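Local coordinates for ribosome biogenesis GTPase A (Thermotoga maritima, PDB 3CNL), which binds GTP and, as a probable GTPase, is thought to act in a late step of 50S ribosomal subunit assembly, at residues 26-31 with 102-107. Residues are numbered along the deposited sequence; the frame is centred on the assembly and turned at random.
Sequences VEVRDA and VLIVGV
V26 joins 102-107 through both its backbone and its side chain. Its N-H bonds to O of L103, and its own O takes the N-H of V105 in a nearly straight bond (174° at the hydrogen). With the strand directions only 29° apart, this ladder is parallel. On the face that carries I104, CB of V26 lies 3.5 Å from CD1 of I104, the two side chains running side by side. V26 CG1 is anti to the backbone N (chi1 177°), which leaves CG2 beside that nitrogen and 3.6 Å from CG1 of V102. E27 points to the other face, the one V105 occupies, and meets the partner strand through its backbone, CA lying 3.4 Å from O of V105 in a CA-H...O contact. Its carboxylate is shared: OE1 takes the amide of A39, while OE2 accepts NH2 of R29 at 2.8 Å in a salt bridge, met from above the carboxylate plane. V28 returns to the first face. Its N reaches O of V105 at 2.8 Å, the third rung, and its CG2 lies 3.7 Å from CG2 of I104, against helix 112-120, whose I115 touches V28 and I116 touches I104. Past this rung the direct bonding stops at G106, and a water bridges the end of the ladder, donating to V28 O at 2.7 Å and accepting from N of V107, the first residue beyond the strand. T110 OG1, of the GTP-binding loop, also bonds V28 O. Three direct backbone bonds thus align two adjacent, parallel strands at the centre of the mixed sheet, while beyond them water and T110 share one carbonyl oxygen, linking strand 24-30 to the start of the P-loop where G106 leads into the nucleotide site.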
loop_
_atom_site.group_PDB
_atom_site.type_symbol
_atom_site.label_atom_id
_atom_site.label_comp_id
_atom_site.label_asym_id
_atom_site.label_seq_id
_atom_site.Cartn_x
_atom_site.Cartn_y
_atom_site.Cartn_z
ATOM N N VAL A 26 8.062 9.277 -6.601
ATOM C CA VAL A 26 6.948 9.275 -5.648
ATOM C C VAL A 26 6.717 7.823 -5.212
ATOM O O VAL A 26 6.284 6.959 -6.002
ATOM C CB VAL A 26 5.668 9.890 -6.258
ATOM C CG1 VAL A 26 4.494 9.818 -5.259
ATOM C CG2 VAL A 26 5.917 11.346 -6.689
ATOM N N GLU A 27 7.077 7.559 -3.964
ATOM C CA GLU A 27 6.905 6.243 -3.370
ATOM C C GLU A 27 5.502 6.162 -2.758
ATOM O O GLU A 27 5.190 6.821 -1.757
ATOM C CB GLU A 27 8.013 6.013 -2.346
ATOM C CG GLU A 27 8.091 4.625 -1.762
ATOM C CD GLU A 27 9.103 4.558 -0.628
ATOM O OE1 GLU A 27 9.590 3.464 -0.337
ATOM O OE2 GLU A 27 9.402 5.606 -0.003
ATOM N N VAL A 28 4.654 5.365 -3.393
ATOM C CA VAL A 28 3.270 5.207 -2.959
ATOM C C VAL A 28 3.164 4.046 -1.946
ATOM O O VAL A 28 3.260 2.857 -2.308
ATOM C CB VAL A 28 2.307 5.057 -4.155
ATOM C CG1 VAL A 28 0.823 4.907 -3.679
ATOM C CG2 VAL A 28 2.451 6.237 -5.130
ATOM N N ARG A 29 2.967 4.427 -0.683
ATOM C CA ARG A 29 2.849 3.499 0.431
ATOM C C ARG A 29 1.415 3.534 0.926
ATOM O O ARG A 29 0.694 4.476 0.626
ATOM C CB ARG A 29 3.772 3.935 1.567
ATOM C CG ARG A 29 5.270 4.075 1.188
ATOM C CD ARG A 29 6.103 4.120 2.446
ATOM N NE ARG A 29 7.482 4.463 2.155
ATOM C CZ ARG A 29 8.461 4.517 3.047
ATOM N NH1 ARG A 29 8.230 4.232 4.327
ATOM N NH2 ARG A 29 9.684 4.845 2.651
ATOM N N ASP A 30 1.011 2.512 1.671
ATOM C CA ASP A 30 -0.284 2.487 2.360
ATOM C C ASP A 30 -0.007 3.095 3.742
ATOM O O ASP A 30 0.919 2.672 4.425
ATOM C CB ASP A 30 -0.811 1.032 2.445
ATOM C CG ASP A 30 -2.261 0.943 2.928
ATOM O OD1 ASP A 30 -2.582 1.565 3.949
ATOM O OD2 ASP A 30 -3.087 0.227 2.307
ATOM N N ALA A 31 -0.777 4.116 4.129
ATOM C CA ALA A 31 -0.636 4.772 5.439
ATOM C C ALA A 31 -0.916 3.837 6.605
ATOM O O ALA A 31 -0.499 4.094 7.742
ATOM C CB ALA A 31 -1.588 5.982 5.522
ATOM N N VAL A 102 9.155 12.438 -13.234
ATOM C CA VAL A 102 8.725 11.674 -12.076
ATOM C C VAL A 102 8.396 10.214 -12.418
ATOM O O VAL A 102 7.732 9.937 -13.415
ATOM C CB VAL A 102 7.506 12.383 -11.392
ATOM C CG1 VAL A 102 7.039 11.638 -10.148
ATOM C CG2 VAL A 102 7.842 13.856 -11.051
ATOM N N LEU A 103 8.880 9.298 -11.582
ATOM C CA LEU A 103 8.401 7.913 -11.575
ATOM C C LEU A 103 7.549 7.692 -10.329
ATOM O O LEU A 103 7.956 7.993 -9.201
ATOM C CB LEU A 103 9.561 6.904 -11.600
ATOM C CG LEU A 103 9.224 5.408 -11.405
ATOM C CD1 LEU A 103 8.514 4.785 -12.610
ATOM C CD2 LEU A 103 10.457 4.562 -11.052
ATOM N N ILE A 104 6.351 7.174 -10.550
ATOM C CA ILE A 104 5.510 6.679 -9.467
ATOM C C ILE A 104 5.900 5.215 -9.208
ATOM O O ILE A 104 5.867 4.401 -10.132
ATOM C CB ILE A 104 4.008 6.743 -9.878
ATOM C CG1 ILE A 104 3.589 8.165 -10.263
ATOM C CG2 ILE A 104 3.077 6.177 -8.766
ATOM C CD1 ILE A 104 3.920 9.240 -9.226
ATOM N N VAL A 105 6.242 4.868 -7.964
ATOM C CA VAL A 105 6.647 3.496 -7.645
ATOM C C VAL A 105 6.043 2.978 -6.316
ATOM O O VAL A 105 5.690 3.761 -5.431
ATOM C CB VAL A 105 8.192 3.361 -7.593
ATOM C CG1 VAL A 105 8.751 3.988 -6.320
ATOM C CG2 VAL A 105 8.593 1.904 -7.646
ATOM N N GLY A 106 5.952 1.656 -6.174
ATOM C CA GLY A 106 5.445 1.066 -4.921
ATOM C C GLY A 106 5.173 -0.423 -5.031
ATOM O O GLY A 106 5.224 -1.002 -6.128
ATOM N N VAL A 107 4.864 -1.051 -3.900
ATOM C CA VAL A 107 4.524 -2.485 -3.939
ATOM C C VAL A 107 3.117 -2.581 -4.501
ATOM O O VAL A 107 2.461 -1.562 -4.621
ATOM C CB VAL A 107 4.620 -3.136 -2.554
ATOM C CG1 VAL A 107 6.048 -2.989 -1.985
ATOM C CG2 VAL A 107 3.540 -2.542 -1.590
HETATM O O HOH W 1 5.008 0.883 -1.864
#